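Local coordinates for chitin-binding type-4 domain-containing protein (Photorhabdus laumondii subsp. laumondii, PDB 6T5Z) that acts as a copper-dependent lytic polysaccharide monooxygenase of family AA10, probably cleaving chitin by oxidation, at residues 25-30 and 56-61; 80-85 and 136-141; 94-99 and 120-125. All coordinates share one frame; numbering follows the deposited sequence.

Contact 1 of 3, residues 25-30 and 56-61. With CU (copper (II) ion), chain E.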
loop_
_atom_site.group_PDB
_atom_site.type_symbol
_atom_site.label_atom_id
_atom_site.label_comp_id
_atom_site.label_asym_id
_atom_site.label_seq_id
_atom_site.Cartn_x
_atom_site.Cartn_y
_atom_site.Cartn_z
ATOM N N CYS A 25 11.118 5.969 -10.817
ATOM C CA CYS A 25 10.370 4.796 -10.381
ATOM C C CYS A 25 10.415 3.643 -11.376
ATOM O O CYS A 25 9.804 2.599 -11.116
ATOM C CB CYS A 25 8.909 5.175 -10.142
ATOM S SG CYS A 25 8.628 6.475 -8.933
ATOM N N GLY A 26 11.088 3.810 -12.512
ATOM C CA GLY A 26 11.094 2.752 -13.505
ATOM C C GLY A 26 9.706 2.512 -14.077
ATOM O O GLY A 26 8.870 3.415 -14.166
ATOM N N LEU A 27 9.451 1.249 -14.429
ATOM C CA LEU A 27 8.201 0.895 -15.097
ATOM C C LEU A 27 6.971 1.160 -14.234
ATOM O O LEU A 27 5.882 1.327 -14.791
ATOM C CB LEU A 27 8.226 -0.580 -15.509
ATOM C CG LEU A 27 7.090 -1.027 -16.421
ATOM C CD1 LEU A 27 7.144 -0.312 -17.767
ATOM C CD2 LEU A 27 7.144 -2.537 -16.609
ATOM N N VAL A 28 7.125 1.216 -12.901
ATOM C CA VAL A 28 6.005 1.503 -11.993
ATOM C C VAL A 28 5.184 2.678 -12.504
ATOM O O VAL A 28 3.943 2.661 -12.480
ATOM C CB VAL A 28 6.531 1.791 -10.573
ATOM C CG1 VAL A 28 5.438 2.371 -9.711
ATOM C CG2 VAL A 28 7.078 0.553 -9.938
ATOM N N LYS A 29 5.877 3.722 -12.960
ATOM C CA LYS A 29 5.238 4.930 -13.466
ATOM C C LYS A 29 4.110 4.615 -14.439
ATOM O O LYS A 29 3.070 5.284 -14.435
ATOM C CB LYS A 29 6.284 5.808 -14.149
ATOM C CG LYS A 29 5.677 6.974 -14.872
ATOM C CD LYS A 29 6.747 7.895 -15.411
ATOM C CE LYS A 29 6.145 8.991 -16.258
ATOM N NZ LYS A 29 7.222 9.857 -16.832
ATOM N N TYR A 30 4.285 3.580 -15.266
ATOM C CA TYR A 30 3.367 3.324 -16.364
ATOM C C TYR A 30 2.356 2.227 -16.064
ATOM O O TYR A 30 1.449 2.006 -16.871
ATOM C CB TYR A 30 4.163 2.974 -17.620
ATOM C CG TYR A 30 5.129 4.080 -17.960
ATOM C CD1 TYR A 30 4.674 5.274 -18.480
ATOM C CD2 TYR A 30 6.490 3.957 -17.698
ATOM C CE1 TYR A 30 5.548 6.309 -18.766
ATOM C CE2 TYR A 30 7.373 4.989 -17.975
ATOM C CZ TYR A 30 6.887 6.160 -18.518
ATOM O OH TYR A 30 7.734 7.214 -18.806
ATOM N N ILE A 56 8.429 -7.936 -7.548
ATOM C CA ILE A 56 8.591 -7.907 -9.001
ATOM C C ILE A 56 9.834 -7.088 -9.332
ATOM O O ILE A 56 9.915 -5.905 -8.987
ATOM C CB ILE A 56 7.346 -7.327 -9.686
ATOM C CG1 ILE A 56 6.116 -8.176 -9.347
ATOM C CG2 ILE A 56 7.534 -7.257 -11.194
ATOM C CD1 ILE A 56 4.799 -7.437 -9.630
ATOM N N GLY A 57 10.789 -7.711 -10.031
ATOM C CA GLY A 57 12.100 -7.099 -10.206
ATOM C C GLY A 57 12.061 -5.718 -10.838
ATOM O O GLY A 57 12.757 -4.799 -10.389
ATOM N N HIS A 58 11.252 -5.544 -11.889
ATOM C CA HIS A 58 11.307 -4.261 -12.579
ATOM C C HIS A 58 10.497 -3.174 -11.877
ATOM O O HIS A 58 10.457 -2.040 -12.364
ATOM C CB HIS A 58 10.900 -4.405 -14.059
ATOM C CG HIS A 58 9.525 -4.961 -14.301
ATOM N ND1 HIS A 58 9.168 -5.532 -15.503
ATOM C CD2 HIS A 58 8.415 -4.999 -13.526
ATOM C CE1 HIS A 58 7.903 -5.911 -15.456
ATOM N NE2 HIS A 58 7.422 -5.598 -14.267
ATOM N N PHE A 59 9.899 -3.481 -10.725
ATOM C CA PHE A 59 9.331 -2.482 -9.833
ATOM C C PHE A 59 10.220 -2.220 -8.617
ATOM O O PHE A 59 9.788 -1.545 -7.681
ATOM C CB PHE A 59 7.933 -2.911 -9.369
ATOM C CG PHE A 59 6.929 -3.109 -10.491
ATOM C CD1 PHE A 59 6.942 -2.329 -11.633
ATOM C CD2 PHE A 59 5.959 -4.096 -10.377
ATOM C CE1 PHE A 59 6.001 -2.516 -12.631
ATOM C CE2 PHE A 59 5.003 -4.288 -11.381
ATOM C CZ PHE A 59 5.030 -3.507 -12.507
ATOM N N GLY A 60 11.457 -2.719 -8.632
ATOM C CA GLY A 60 12.364 -2.657 -7.497
ATOM C C GLY A 60 12.766 -1.262 -7.052
ATOM O O GLY A 60 13.215 -1.099 -5.912
ATOM N N ALA A 61 12.609 -0.247 -7.911
ATOM C CA ALA A 61 12.871 1.119 -7.452
ATOM C C ALA A 61 12.054 1.458 -6.211
ATOM O O ALA A 61 12.504 2.234 -5.364
ATOM C CB ALA A 61 12.579 2.127 -8.563
HETATM CU CU CU E . 10.707 -5.744 -16.955
HETATM O O HOH W 1 11.619 -0.125 -10.707
#
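L27 swings CG away from its backbone N (chi1 -170°) and thereby sends CD2 out over the H58 ring, while H58 in turn has CG lodged between its own N and carbonyl carbon (chi1 59°), which presents that ring to the leucine. The two groups join a pair of short 3-10 segments, 27-30 and 57-61, in the long excursion that separates strand 2-6 from strand 73-76; in AA10 enzymes this region, called L2, commonly contributes to the substrate-facing surface. L27 CD2 sits 3.7 Å from the centroid of the H58 ring, only 14° off its normal, a CH-pi contact over the face. H58 turns its CD2 edge onto the F59 face, CD2 lying 3.5 Å above the F59 ring plane near its centre. L27 CB comes to the rim of F59, close to the ring plane. The branched side chain of V28 fills the buried corner: its CG2 approaches F59 CD1 obliquely at 3.3 Å, a tight fit, and L62 and A11 cover the valine further. The longer leucine can carry a methyl out to the imidazole; short, branched valine fits beside F59. No direct hydrogen bond crosses between the segments; a water does the work instead, donating to C25 O and H58 O and accepting from A61 N. The small side chain of A61 lets its CB rest 3.8 Å from C25 O. C25 is tied by its disulfide to C14 of helix 10-14. At the outer end, H58 ND1 binds a copper ion at 2.1 Å.

Contact 2 of 3, residues 80-85 and 136-141; sequences IEFQWE and NKCTLP
Strands 80-85 and 136-139 run antiparallel at 148°, their axes 4.8 Å apart at closest, with I80-C138 and F82-N136 as hydrogen-bonded pairs and E81-K137 as the non-hydrogen-bonded pair between them. Of the four N-H...O bonds, F82 N to N136 O is nearly straight (169°). On the exposed face E81 and K137 extend side by side, and a bend at chi4 of K137 (-81°) turns NZ back onto E81 OE2 at 2.8 Å, meeting the carboxylate from above its plane. On the inward face C138 SG lies at the rim of the F82 ring, 3.7 Å from F82 CD1, and I80 covers part of one face of that ring through CG1. Beta-branched I80 also offers CG2 to C138 CB and L140 CG, each 4.0 Å away. Beyond F82, the amide oxygen of N136 passes W84 CD1 at 3.8 Å, but its hydrogen bond goes to Y97 OH. This face belongs to the interior of the beta sandwich characteristic of AA10 enzymes. Buried there, the asparagine oxygen and the indole N-H share the Y97 hydroxyl, while N136 ND2 bonds to E123 OE1; the ion pair remains at the surface, where solvent probably weakens it.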
loop_
_atom_site.group_PDB
_atom_site.type_symbol
_atom_site.label_atom_id
_atom_site.label_comp_id
_atom_site.label_asym_id
_atom_site.label_seq_id
_atom_site.Cartn_x
_atom_site.Cartn_y
_atom_site.Cartn_z
ATOM N N ILE A 80 -9.567 7.583 8.577
ATOM C CA ILE A 80 -8.910 7.696 7.275
ATOM C C ILE A 80 -9.678 6.821 6.292
ATOM O O ILE A 80 -10.174 5.749 6.653
ATOM C CB ILE A 80 -7.420 7.292 7.365
ATOM C CG1 ILE A 80 -6.714 7.404 6.017
ATOM C CG2 ILE A 80 -7.272 5.875 7.912
ATOM C CD1 ILE A 80 -5.180 7.350 6.143
ATOM N N GLU A 81 -9.788 7.286 5.053
ATOM C CA GLU A 81 -10.435 6.552 3.977
ATOM C C GLU A 81 -9.419 6.272 2.884
ATOM O O GLU A 81 -8.664 7.170 2.488
ATOM C CB GLU A 81 -11.610 7.344 3.373
ATOM C CG GLU A 81 -12.778 7.576 4.312
ATOM C CD GLU A 81 -13.981 8.140 3.588
ATOM O OE1 GLU A 81 -13.855 8.478 2.389
ATOM O OE2 GLU A 81 -15.054 8.242 4.214
ATOM N N PHE A 82 -9.423 5.044 2.373
ATOM C CA PHE A 82 -8.587 4.639 1.253
ATOM C C PHE A 82 -9.460 4.409 0.028
ATOM O O PHE A 82 -10.470 3.703 0.104
ATOM C CB PHE A 82 -7.804 3.367 1.588
ATOM C CG PHE A 82 -6.924 3.508 2.790
ATOM C CD1 PHE A 82 -7.380 3.136 4.041
ATOM C CD2 PHE A 82 -5.647 4.040 2.678
ATOM C CE1 PHE A 82 -6.587 3.262 5.149
ATOM C CE2 PHE A 82 -4.838 4.174 3.797
ATOM C CZ PHE A 82 -5.310 3.772 5.039
ATOM N N GLN A 83 -9.063 4.981 -1.101
ATOM C CA GLN A 83 -9.791 4.832 -2.358
ATOM C C GLN A 83 -8.934 4.062 -3.353
ATOM O O GLN A 83 -7.814 4.488 -3.667
ATOM C CB GLN A 83 -10.178 6.188 -2.948
ATOM C CG GLN A 83 -10.989 6.095 -4.231
ATOM C CD GLN A 83 -11.412 7.465 -4.732
ATOM O OE1 GLN A 83 -12.567 7.872 -4.566
ATOM N NE2 GLN A 83 -10.468 8.196 -5.333
ATOM N N TRP A 84 -9.479 2.958 -3.862
ATOM C CA TRP A 84 -8.873 2.181 -4.935
ATOM C C TRP A 84 -9.550 2.494 -6.262
ATOM O O TRP A 84 -10.780 2.560 -6.336
ATOM C CB TRP A 84 -9.000 0.678 -4.680
ATOM C CG TRP A 84 -8.116 0.081 -3.612
ATOM C CD1 TRP A 84 -8.280 0.162 -2.257
ATOM C CD2 TRP A 84 -6.958 -0.737 -3.826
ATOM N NE1 TRP A 84 -7.291 -0.546 -1.616
ATOM C CE2 TRP A 84 -6.471 -1.112 -2.559
ATOM C CE3 TRP A 84 -6.287 -1.192 -4.973
ATOM C CZ2 TRP A 84 -5.330 -1.897 -2.401
ATOM C CZ3 TRP A 84 -5.159 -1.984 -4.812
ATOM C CH2 TRP A 84 -4.695 -2.326 -3.539
ATOM N N GLU A 85 -8.732 2.646 -7.315
ATOM C CA GLU A 85 -9.183 2.654 -8.703
ATOM C C GLU A 85 -8.979 1.240 -9.240
ATOM O O GLU A 85 -7.844 0.751 -9.322
ATOM C CB GLU A 85 -8.409 3.684 -9.534
ATOM C CG GLU A 85 -8.469 5.099 -8.988
ATOM C CD GLU A 85 -9.790 5.810 -9.277
ATOM O OE1 GLU A 85 -10.657 5.224 -9.949
ATOM O OE2 GLU A 85 -9.959 6.973 -8.842
ATOM N N ASN A 136 -12.569 2.247 1.350
ATOM C CA ASN A 136 -12.539 1.547 2.634
ATOM C C ASN A 136 -12.369 2.567 3.752
ATOM O O ASN A 136 -11.394 3.326 3.757
ATOM C CB ASN A 136 -11.399 0.532 2.694
ATOM C CG ASN A 136 -11.416 -0.450 1.536
ATOM O OD1 ASN A 136 -10.417 -0.597 0.824
ATOM N ND2 ASN A 136 -12.539 -1.134 1.352
ATOM N N LYS A 137 -13.296 2.565 4.708
ATOM C CA LYS A 137 -13.231 3.465 5.849
ATOM C C LYS A 137 -12.502 2.779 7.001
ATOM O O LYS A 137 -12.842 1.648 7.382
ATOM C CB LYS A 137 -14.634 3.892 6.283
ATOM C CG LYS A 137 -15.407 4.702 5.248
ATOM C CD LYS A 137 -16.808 4.984 5.775
ATOM C CE LYS A 137 -17.731 5.579 4.725
ATOM N NZ LYS A 137 -17.516 7.041 4.576
ATOM N N CYS A 138 -11.519 3.476 7.573
ATOM C CA CYS A 138 -10.622 2.891 8.561
ATOM C C CYS A 138 -10.356 3.889 9.683
ATOM O O CYS A 138 -10.736 5.063 9.617
ATOM C CB CYS A 138 -9.292 2.455 7.924
ATOM S SG CYS A 138 -9.445 1.304 6.564
ATOM N N THR A 139 -9.675 3.407 10.719
ATOM C CA THR A 139 -9.212 4.245 11.815
ATOM C C THR A 139 -7.778 3.855 12.124
ATOM O O THR A 139 -7.482 2.669 12.279
ATOM C CB THR A 139 -10.083 4.087 13.066
ATOM O OG1 THR A 139 -11.450 4.348 12.734
ATOM C CG2 THR A 139 -9.646 5.091 14.141
ATOM N N LEU A 140 -6.893 4.849 12.197
ATOM C CA LEU A 140 -5.496 4.592 12.521
ATOM C C LEU A 140 -5.349 4.168 13.983
ATOM O O LEU A 140 -6.176 4.528 14.824
ATOM C CB LEU A 140 -4.653 5.840 12.261
ATOM C CG LEU A 140 -4.464 6.188 10.787
ATOM C CD1 LEU A 140 -3.945 7.619 10.632
ATOM C CD2 LEU A 140 -3.470 5.206 10.188
ATOM N N PRO A 141 -4.312 3.392 14.307
ATOM C CA PRO A 141 -4.084 3.029 15.709
ATOM C C PRO A 141 -3.725 4.260 16.516
ATOM O O PRO A 141 -3.286 5.278 15.977
ATOM C CB PRO A 141 -2.909 2.046 15.646
ATOM C CG PRO A 141 -2.807 1.628 14.227
ATOM C CD PRO A 141 -3.305 2.784 13.420
#

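Contact 3 of 3, residues 94-99 and 120-125; sequences SWEYFI and FCFEDY
W95 drives the edge of its pyrrole ring into the face of Y125, NE1 standing 3.1 Å above the centre of the phenol ring, and the planes meet at 82° in a T-shaped pair. The indole N-H edge is well suited to an electron-rich face; E123 OE2 lies at the rim of the same Y125 ring, close to its plane, while E123 OE1 is hydrogen-bonded to N136 ND2. F122 meets an acceptor edge-on too: E96 OE1 is in its ring plane, 3.4 Å from F122 CD2, where the aromatic hydrogens carry slight positive charge. S94 CB comes obliquely to F122 CZ at 3.5 Å, a close approach that the short serine side chain allows. These groups ride on antiparallel strands 94-99 and 121-125, part of the larger sheet of the AA10 sandwich. The ladder ends in a classic beta bulge, F120 and C121 both facing Y97: Y97 N donates to C121 O, and F120 N to Y97 O at 2.8 Å. With CG between its backbone N and carbonyl carbon (chi1 67°), F120 lays its ring back across the neighbouring strand, F98 O at its edge and Y97 CB 3.6 Å from CZ. I99 crosses this ring at about a right angle, its CB 3.8 Å from F120 CE2.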
loop_
_atom_site.group_PDB
_atom_site.type_symbol
_atom_site.label_atom_id
_atom_site.label_comp_id
_atom_site.label_asym_id
_atom_site.label_seq_id
_atom_site.Cartn_x
_atom_site.Cartn_y
_atom_site.Cartn_z
ATOM N N SER A 94 -10.980 -9.526 0.285
ATOM C CA SER A 94 -10.896 -8.487 1.305
ATOM C C SER A 94 -10.047 -7.322 0.825
ATOM O O SER A 94 -9.304 -7.430 -0.152
ATOM C CB SER A 94 -10.296 -9.027 2.597
ATOM O OG SER A 94 -8.942 -9.393 2.375
ATOM N N TRP A 95 -10.179 -6.217 1.554
ATOM C CA TRP A 95 -9.291 -5.060 1.525
ATOM C C TRP A 95 -8.732 -4.915 2.930
ATOM O O TRP A 95 -9.498 -4.926 3.897
ATOM C CB TRP A 95 -10.056 -3.786 1.138
ATOM C CG TRP A 95 -11.009 -4.009 0.019
ATOM C CD1 TRP A 95 -12.289 -4.504 0.103
ATOM C CD2 TRP A 95 -10.755 -3.786 -1.369
ATOM N NE1 TRP A 95 -12.843 -4.581 -1.153
ATOM C CE2 TRP A 95 -11.921 -4.145 -2.071
ATOM C CE3 TRP A 95 -9.649 -3.309 -2.086
ATOM C CZ2 TRP A 95 -12.017 -4.055 -3.456
ATOM C CZ3 TRP A 95 -9.749 -3.210 -3.464
ATOM C CH2 TRP A 95 -10.916 -3.590 -4.133
ATOM N N GLU A 96 -7.415 -4.791 3.066
ATOM C CA GLU A 96 -6.857 -4.691 4.405
ATOM C C GLU A 96 -5.633 -3.790 4.391
ATOM O O GLU A 96 -5.020 -3.553 3.342
ATOM C CB GLU A 96 -6.503 -6.069 4.972
ATOM C CG GLU A 96 -5.370 -6.742 4.253
ATOM C CD GLU A 96 -4.958 -8.068 4.901
ATOM O OE1 GLU A 96 -5.582 -8.489 5.898
ATOM O OE2 GLU A 96 -4.005 -8.682 4.391
ATOM N N TYR A 97 -5.289 -3.279 5.576
ATOM C CA TYR A 97 -4.281 -2.229 5.707
ATOM C C TYR A 97 -3.395 -2.513 6.909
ATOM O O TYR A 97 -3.901 -2.798 8.001
ATOM C CB TYR A 97 -4.954 -0.848 5.824
ATOM C CG TYR A 97 -5.771 -0.568 4.591
ATOM C CD1 TYR A 97 -7.101 -0.971 4.503
ATOM C CD2 TYR A 97 -5.197 0.069 3.491
ATOM C CE1 TYR A 97 -7.845 -0.754 3.342
ATOM C CE2 TYR A 97 -5.923 0.292 2.346
ATOM C CZ TYR A 97 -7.237 -0.125 2.267
ATOM O OH TYR A 97 -7.949 0.120 1.115
ATOM N N PHE A 98 -2.082 -2.462 6.685
ATOM C CA PHE A 98 -1.053 -2.575 7.703
ATOM C C PHE A 98 -0.350 -1.228 7.842
ATOM O O PHE A 98 -0.320 -0.431 6.906
ATOM C CB PHE A 98 -0.027 -3.649 7.321
ATOM C CG PHE A 98 -0.596 -5.038 7.208
ATOM C CD1 PHE A 98 -0.457 -5.934 8.256
ATOM C CD2 PHE A 98 -1.238 -5.465 6.038
ATOM C CE1 PHE A 98 -0.964 -7.233 8.166
ATOM C CE2 PHE A 98 -1.748 -6.756 5.941
ATOM C CZ PHE A 98 -1.605 -7.644 7.009
ATOM N N ILE A 99 0.255 -0.978 8.998
ATOM C CA ILE A 99 1.060 0.228 9.144
ATOM C C ILE A 99 2.381 -0.129 9.807
ATOM O O ILE A 99 2.488 -1.118 10.537
ATOM C CB ILE A 99 0.305 1.338 9.913
ATOM C CG1 ILE A 99 1.015 2.693 9.750
ATOM C CG2 ILE A 99 0.110 0.967 11.388
ATOM C CD1 ILE A 99 0.161 3.858 10.186
ATOM N N PHE A 120 -4.526 -2.981 10.744
ATOM C CA PHE A 120 -5.359 -2.110 11.564
ATOM C C PHE A 120 -6.734 -1.876 10.957
ATOM O O PHE A 120 -7.575 -1.236 11.594
ATOM C CB PHE A 120 -4.680 -0.753 11.806
ATOM C CG PHE A 120 -4.536 0.097 10.567
ATOM C CD1 PHE A 120 -5.537 0.984 10.180
ATOM C CD2 PHE A 120 -3.388 0.016 9.802
ATOM C CE1 PHE A 120 -5.386 1.779 9.047
ATOM C CE2 PHE A 120 -3.218 0.809 8.670
ATOM C CZ PHE A 120 -4.226 1.677 8.283
ATOM N N CYS A 121 -6.979 -2.369 9.746
ATOM C CA CYS A 121 -8.264 -2.161 9.099
ATOM C C CYS A 121 -8.494 -3.317 8.135
ATOM O O CYS A 121 -7.575 -3.721 7.419
ATOM C CB CYS A 121 -8.298 -0.803 8.376
ATOM S SG CYS A 121 -9.876 -0.406 7.589
ATOM N N PHE A 122 -9.713 -3.859 8.134
ATOM C CA PHE A 122 -10.012 -5.055 7.348
ATOM C C PHE A 122 -11.470 -5.012 6.929
ATOM O O PHE A 122 -12.355 -4.925 7.785
ATOM C CB PHE A 122 -9.733 -6.327 8.164
ATOM C CG PHE A 122 -9.924 -7.604 7.393
ATOM C CD1 PHE A 122 -11.170 -8.216 7.330
ATOM C CD2 PHE A 122 -8.844 -8.231 6.779
ATOM C CE1 PHE A 122 -11.344 -9.402 6.612
ATOM C CE2 PHE A 122 -9.018 -9.413 6.075
ATOM C CZ PHE A 122 -10.265 -10.003 6.000
ATOM N N GLU A 123 -11.720 -5.102 5.626
ATOM C CA GLU A 123 -13.076 -5.138 5.094
ATOM C C GLU A 123 -13.250 -6.399 4.259
ATOM O O GLU A 123 -12.577 -6.574 3.237
ATOM C CB GLU A 123 -13.382 -3.884 4.275
ATOM C CG GLU A 123 -14.822 -3.841 3.784
ATOM C CD GLU A 123 -15.212 -2.500 3.177
ATOM O OE1 GLU A 123 -14.525 -1.479 3.443
ATOM O OE2 GLU A 123 -16.218 -2.475 2.433
ATOM N N ASP A 124 -14.146 -7.274 4.707
ATOM C CA ASP A 124 -14.426 -8.539 4.041
ATOM C C ASP A 124 -15.431 -8.307 2.912
ATOM O O ASP A 124 -16.503 -7.743 3.139
ATOM C CB ASP A 124 -14.968 -9.528 5.086
ATOM C CG ASP A 124 -15.073 -10.961 4.588
ATOM O OD1 ASP A 124 -15.091 -11.211 3.367
ATOM O OD2 ASP A 124 -15.164 -11.867 5.455
ATOM N N TYR A 125 -15.076 -8.712 1.690
ATOM C CA TYR A 125 -15.969 -8.560 0.545
ATOM C C TYR A 125 -16.659 -9.854 0.146
ATOM O O TYR A 125 -17.446 -9.845 -0.809
ATOM C CB TYR A 125 -15.212 -7.992 -0.660
ATOM C CG TYR A 125 -15.612 -6.585 -1.020
ATOM C CD1 TYR A 125 -15.703 -5.599 -0.042
ATOM C CD2 TYR A 125 -15.878 -6.233 -2.334
ATOM C CE1 TYR A 125 -16.057 -4.295 -0.367
ATOM C CE2 TYR A 125 -16.222 -4.927 -2.672
ATOM C CZ TYR A 125 -16.311 -3.969 -1.686
ATOM O OH TYR A 125 -16.663 -2.675 -2.023
#

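Overall arrangement
Contacts 2 and 3 form one continuous block, their centres 9 Å apart, and belong to the two facing sheets of the sandwich. The disulfide between C138 SG and C121 SG (2.0 Å) stitches them together, helped by the stacked rings of F82 and Y97. Contact 1 stands alone on the other side of the chain's centre, its centre 25 Å from those of both others. The side chains of W84 and W95 each lie about 10 Å from the copper bound by H1 and H90, and that of F59 about 12 Å. The copper on H58 in contact 1 is a separate ion.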